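Local coordinates for protein extracellular PQQ-dependent sugar dehydrogenase (PDB 6JT6) that probably oxidises sugars with a pyrroloquinoline quinone cofactor and carries the electrons onward through the haem b of its cytochrome domain, at residues T24-F32 with F44-A52. Residues are numbered along the deposited sequence; the frame is centred on the assembly and turned at random.
Sequences TDASWGYIF and FIGLFQGPA
Over the centre of one face of the F32 ring sits F44 CB, 3.5 Å from the ring centroid and close to the ring normal, a CH-pi contact. The F44 ring follows nearly parallel to F32 (planes 23° apart) but slid along it, so overlap is slight. On another side, Y30 CD1 meets F44 CE1 at 3.6 Å; this reach follows from F44 CG lying between its backbone N and carbonyl carbon (chi1 62°). Replacing F32 by alanine is likely to strip F44 CB of its aromatic cover and open a gap beside the F44 ring. Further along the same face W28 CD1 meets F48 CD1 obliquely at 3.5 Å, while W28 NE1 hydrogen-bonds to G58 O and Y30 OH to N59 ND2. On the opposite face I31 CB rests against I45 CB, 4.0 Å apart, beneath helix 182-191. Six backbone hydrogen bonds pair S27/Q49, G29/L47 and I31/I45; I45 N to I31 O is 2.8 Å, in the carbonyl plane, whereas L47 N sits above that of G29. Segments 26-32 and 44-51 run at 168°, antiparallel arms of the hairpin 26-33/43-51, whose aromatic face packs on strand 138-146 in this cellobiose dehydrogenase-type cytochrome beta sandwich.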
ATOM      1  N   THR A  24      10.585   7.463   9.552  1.00 24.68           N
ATOM      2  CA  THR A  24      10.824   6.157   8.949  1.00 22.55           C
ATOM      3  C   THR A  24      11.560   6.233   7.613  1.00 22.54           C
ATOM      4  O   THR A  24      12.165   5.238   7.159  1.00 22.27           O
ATOM      5  CB  THR A  24       9.487   5.417   8.770  1.00 22.15           C
ATOM      6  OG1 THR A  24       8.638   6.146   7.862  1.00 19.15           O
ATOM      7  CG2 THR A  24       8.785   5.244  10.144  1.00 20.33           C
ATOM      8  N   ASP A  25      11.509   7.415   6.983  1.00 22.38           N
ATOM      9  CA  ASP A  25      11.933   7.615   5.588  1.00 22.92           C
ATOM     10  C   ASP A  25      11.215   6.676   4.590  1.00 20.36           C
ATOM     11  O   ASP A  25      11.779   6.246   3.587  1.00 17.45           O
ATOM     12  CB  ASP A  25      13.450   7.516   5.445  1.00 27.63           C
ATOM     13  CG  ASP A  25      14.164   8.601   6.195  1.00 33.05           C
ATOM     14  OD1 ASP A  25      13.695   9.769   6.147  1.00 36.88           O
ATOM     15  OD2 ASP A  25      15.195   8.276   6.837  1.00 36.37           O
ATOM     16  N   ALA A  26       9.968   6.359   4.907  1.00 17.99           N
ATOM     17  CA  ALA A  26       9.179   5.530   4.036  1.00 16.78           C
ATOM     18  C   ALA A  26       8.080   6.378   3.406  1.00 16.35           C
ATOM     19  O   ALA A  26       7.727   7.462   3.937  1.00 14.88           O
ATOM     20  CB  ALA A  26       8.609   4.372   4.825  1.00 16.61           C
ATOM     21  N   SER A  27       7.533   5.874   2.292  1.00 15.43           N
ATOM     22  CA  SER A  27       6.445   6.539   1.563  1.00 15.07           C
ATOM     23  C   SER A  27       5.277   5.603   1.306  1.00 13.90           C
ATOM     24  O   SER A  27       5.473   4.395   1.040  1.00 13.37           O
ATOM     25  CB  SER A  27       6.932   6.960   0.172  1.00 16.42           C
ATOM     26  OG  SER A  27       8.109   7.686   0.232  1.00 20.12           O
ATOM     27  N   TRP A  28       4.078   6.160   1.336  1.00 12.97           N
ATOM     28  CA  TRP A  28       2.838   5.403   1.008  1.00 12.60           C
ATOM     29  C   TRP A  28       2.184   6.148  -0.133  1.00 12.85           C
ATOM     30  O   TRP A  28       1.788   7.286   0.051  1.00 13.51           O
ATOM     31  CB  TRP A  28       1.906   5.349   2.227  1.00 11.63           C
ATOM     32  CG  TRP A  28       2.394   4.400   3.300  1.00 11.54           C
ATOM     33  CD1 TRP A  28       1.939   3.125   3.547  1.00 11.06           C
ATOM     34  CD2 TRP A  28       3.429   4.655   4.275  1.00 11.63           C
ATOM     35  NE1 TRP A  28       2.627   2.576   4.627  1.00 11.43           N
ATOM     36  CE2 TRP A  28       3.537   3.493   5.090  1.00 11.17           C
ATOM     37  CE3 TRP A  28       4.260   5.763   4.553  1.00 11.31           C
ATOM     38  CZ2 TRP A  28       4.469   3.386   6.130  1.00 11.11           C
ATOM     39  CZ3 TRP A  28       5.201   5.647   5.605  1.00 11.44           C
ATOM     40  CH2 TRP A  28       5.279   4.463   6.384  1.00 11.39           C
ATOM     41  N   GLY A  29       2.105   5.531  -1.317  1.00 13.12           N
ATOM     42  CA  GLY A  29       1.523   6.174  -2.493  1.00 12.79           C
ATOM     43  C   GLY A  29       0.253   5.462  -2.918  1.00 13.57           C
ATOM     44  O   GLY A  29       0.135   4.254  -2.697  1.00 14.44           O
ATOM     45  N   TYR A  30      -0.716   6.205  -3.470  1.00 12.65           N
ATOM     46  CA  TYR A  30      -1.961   5.634  -3.971  1.00 12.51           C
ATOM     47  C   TYR A  30      -2.392   6.312  -5.241  1.00 12.40           C
ATOM     48  O   TYR A  30      -2.197   7.501  -5.403  1.00 11.60           O
ATOM     49  CB  TYR A  30      -3.112   5.742  -2.947  1.00 13.38           C
ATOM     50  CG  TYR A  30      -2.760   5.130  -1.628  1.00 14.60           C
ATOM     51  CD1 TYR A  30      -2.983   3.760  -1.395  1.00 15.44           C
ATOM     52  CD2 TYR A  30      -2.138   5.908  -0.618  1.00 14.74           C
ATOM     53  CE1 TYR A  30      -2.630   3.182  -0.177  1.00 15.95           C
ATOM     54  CE2 TYR A  30      -1.798   5.345   0.602  1.00 14.75           C
ATOM     55  CZ  TYR A  30      -2.035   3.989   0.805  1.00 15.94           C
ATOM     56  OH  TYR A  30      -1.682   3.396   1.996  1.00 16.66           O
ATOM     57  N   ILE A  31      -2.983   5.514  -6.130  1.00 12.43           N
ATOM     58  CA  ILE A  31      -3.648   6.000  -7.323  1.00 13.67           C
ATOM     59  C   ILE A  31      -5.025   5.346  -7.339  1.00 14.07           C
ATOM     60  O   ILE A  31      -5.114   4.137  -7.199  1.00 14.55           O
ATOM     61  CB  ILE A  31      -2.887   5.614  -8.616  1.00 13.45           C
ATOM     62  CG1 ILE A  31      -1.377   5.914  -8.506  1.00 13.83           C
ATOM     63  CG2 ILE A  31      -3.457   6.403  -9.782  1.00 13.70           C
ATOM     64  CD1 ILE A  31      -0.524   5.329  -9.635  1.00 13.90           C
ATOM     65  N   PHE A  32      -6.078   6.140  -7.498  1.00 14.49           N
ATOM     66  CA  PHE A  32      -7.446   5.605  -7.515  1.00 16.28           C
ATOM     67  C   PHE A  32      -8.032   5.894  -8.895  1.00 16.49           C
ATOM     68  O   PHE A  32      -7.614   6.858  -9.552  1.00 15.44           O
ATOM     69  CB  PHE A  32      -8.330   6.197  -6.382  1.00 15.84           C
ATOM     70  CG  PHE A  32      -8.047   5.625  -5.021  1.00 16.75           C
ATOM     71  CD1 PHE A  32      -8.931   4.706  -4.436  1.00 17.44           C
ATOM     72  CD2 PHE A  32      -6.946   6.052  -4.277  1.00 16.81           C
ATOM     73  CE1 PHE A  32      -8.668   4.175  -3.165  1.00 18.19           C
ATOM     74  CE2 PHE A  32      -6.683   5.519  -3.014  1.00 16.72           C
ATOM     75  CZ  PHE A  32      -7.537   4.576  -2.461  1.00 18.25           C
ATOM     76  N   PHE A  44      -7.642   0.094  -6.421  1.00 16.74           N
ATOM     77  CA  PHE A  44      -6.676   1.188  -6.482  1.00 15.50           C
ATOM     78  C   PHE A  44      -5.302   0.581  -6.674  1.00 14.55           C
ATOM     79  O   PHE A  44      -5.148  -0.624  -6.579  1.00 13.95           O
ATOM     80  CB  PHE A  44      -6.721   2.080  -5.225  1.00 15.94           C
ATOM     81  CG  PHE A  44      -6.367   1.360  -3.937  1.00 16.14           C
ATOM     82  CD1 PHE A  44      -5.055   1.363  -3.462  1.00 16.33           C
ATOM     83  CD2 PHE A  44      -7.372   0.733  -3.170  1.00 16.82           C
ATOM     84  CE1 PHE A  44      -4.705   0.694  -2.292  1.00 15.64           C
ATOM     85  CE2 PHE A  44      -7.038   0.081  -1.977  1.00 16.76           C
ATOM     86  CZ  PHE A  44      -5.705   0.064  -1.541  1.00 16.38           C
ATOM     87  N   ILE A  45      -4.332   1.438  -6.970  1.00 14.06           N
ATOM     88  CA  ILE A  45      -2.935   1.052  -7.033  1.00 13.52           C
ATOM     89  C   ILE A  45      -2.263   1.621  -5.795  1.00 13.29           C
ATOM     90  O   ILE A  45      -2.490   2.802  -5.448  1.00 12.90           O
ATOM     91  CB  ILE A  45      -2.265   1.634  -8.294  1.00 14.11           C
ATOM     92  CG1 ILE A  45      -2.874   0.997  -9.565  1.00 13.92           C
ATOM     93  CG2 ILE A  45      -0.744   1.452  -8.254  1.00 13.33           C
ATOM     94  CD1 ILE A  45      -2.553   1.803 -10.832  1.00 13.79           C
ATOM     95  N   GLY A  46      -1.448   0.793  -5.129  1.00 12.66           N
ATOM     96  CA  GLY A  46      -0.668   1.273  -3.985  1.00 12.09           C
ATOM     97  C   GLY A  46       0.837   1.169  -4.192  1.00 12.40           C
ATOM     98  O   GLY A  46       1.316   0.406  -5.035  1.00 11.87           O
ATOM     99  N   LEU A  47       1.581   1.944  -3.399  1.00 12.46           N
ATOM    100  CA  LEU A  47       3.026   1.868  -3.369  1.00 12.67           C
ATOM    101  C   LEU A  47       3.472   1.923  -1.925  1.00 12.44           C
ATOM    102  O   LEU A  47       3.046   2.826  -1.186  1.00 12.18           O
ATOM    103  CB  LEU A  47       3.646   3.036  -4.153  1.00 13.91           C
ATOM    104  CG  LEU A  47       5.147   3.331  -3.873  1.00 14.74           C
ATOM    105  CD1 LEU A  47       6.089   2.268  -4.443  1.00 14.04           C
ATOM    106  CD2 LEU A  47       5.545   4.693  -4.421  1.00 15.55           C
ATOM    107  N   PHE A  48       4.304   0.953  -1.537  1.00 11.83           N
ATOM    108  CA  PHE A  48       5.038   0.996  -0.274  1.00 12.61           C
ATOM    109  C   PHE A  48       6.488   1.145  -0.685  1.00 13.52           C
ATOM    110  O   PHE A  48       6.999   0.329  -1.450  1.00 13.32           O
ATOM    111  CB  PHE A  48       4.913  -0.315   0.507  1.00 11.74           C
ATOM    112  CG  PHE A  48       3.511  -0.638   0.985  1.00 13.01           C
ATOM    113  CD1 PHE A  48       2.638   0.365   1.434  1.00 12.59           C
ATOM    114  CD2 PHE A  48       3.080  -1.977   1.036  1.00 13.10           C
ATOM    115  CE1 PHE A  48       1.366   0.024   1.908  1.00 13.49           C
ATOM    116  CE2 PHE A  48       1.806  -2.306   1.502  1.00 12.71           C
ATOM    117  CZ  PHE A  48       0.964  -1.310   1.935  1.00 12.95           C
ATOM    118  N   GLN A  49       7.162   2.142  -0.125  1.00 14.39           N
ATOM    119  CA  GLN A  49       8.566   2.366  -0.441  1.00 15.24           C
ATOM    120  C   GLN A  49       9.285   2.709   0.845  1.00 15.38           C
ATOM    121  O   GLN A  49       8.788   3.492   1.648  1.00 16.06           O
ATOM    122  CB  GLN A  49       8.715   3.506  -1.454  1.00 15.06           C
ATOM    123  CG  GLN A  49      10.170   3.796  -1.835  1.00 17.22           C
ATOM    124  CD  GLN A  49      10.270   4.602  -3.122  1.00 18.32           C
ATOM    125  OE1 GLN A  49       9.810   4.173  -4.167  1.00 17.45           O
ATOM    126  NE2 GLN A  49      10.877   5.779  -3.039  1.00 19.37           N
ATOM    127  N   GLY A  50      10.464   2.152   1.042  1.00 15.15           N
ATOM    128  CA  GLY A  50      11.241   2.572   2.177  1.00 16.13           C
ATOM    129  C   GLY A  50      12.674   2.126   2.053  1.00 15.97           C
ATOM    130  O   GLY A  50      13.045   1.561   1.019  1.00 16.87           O
ATOM    131  N   PRO A  51      13.476   2.387   3.104  1.00 15.43           N
ATOM    132  CA  PRO A  51      14.868   1.930   3.199  1.00 16.72           C
ATOM    133  C   PRO A  51      14.920   0.433   2.934  1.00 17.19           C
ATOM    134  O   PRO A  51      14.048  -0.289   3.402  1.00 17.88           O
ATOM    135  CB  PRO A  51      15.237   2.226   4.676  1.00 15.59           C
ATOM    136  CG  PRO A  51      14.332   3.352   5.040  1.00 15.83           C
ATOM    137  CD  PRO A  51      13.019   2.971   4.385  1.00 15.18           C
ATOM    138  N   ALA A  52      15.926  -0.031   2.191  1.00 18.45           N
ATOM    139  CA  ALA A  52      16.042  -1.459   1.868  1.00 18.47           C
ATOM    140  C   ALA A  52      16.218  -2.341   3.105  1.00 19.21           C
ATOM    141  O   ALA A  52      15.965  -3.543   3.065  1.00 20.99           O
ATOM    142  CB  ALA A  52      17.198  -1.681   0.914  1.00 17.89           C
TER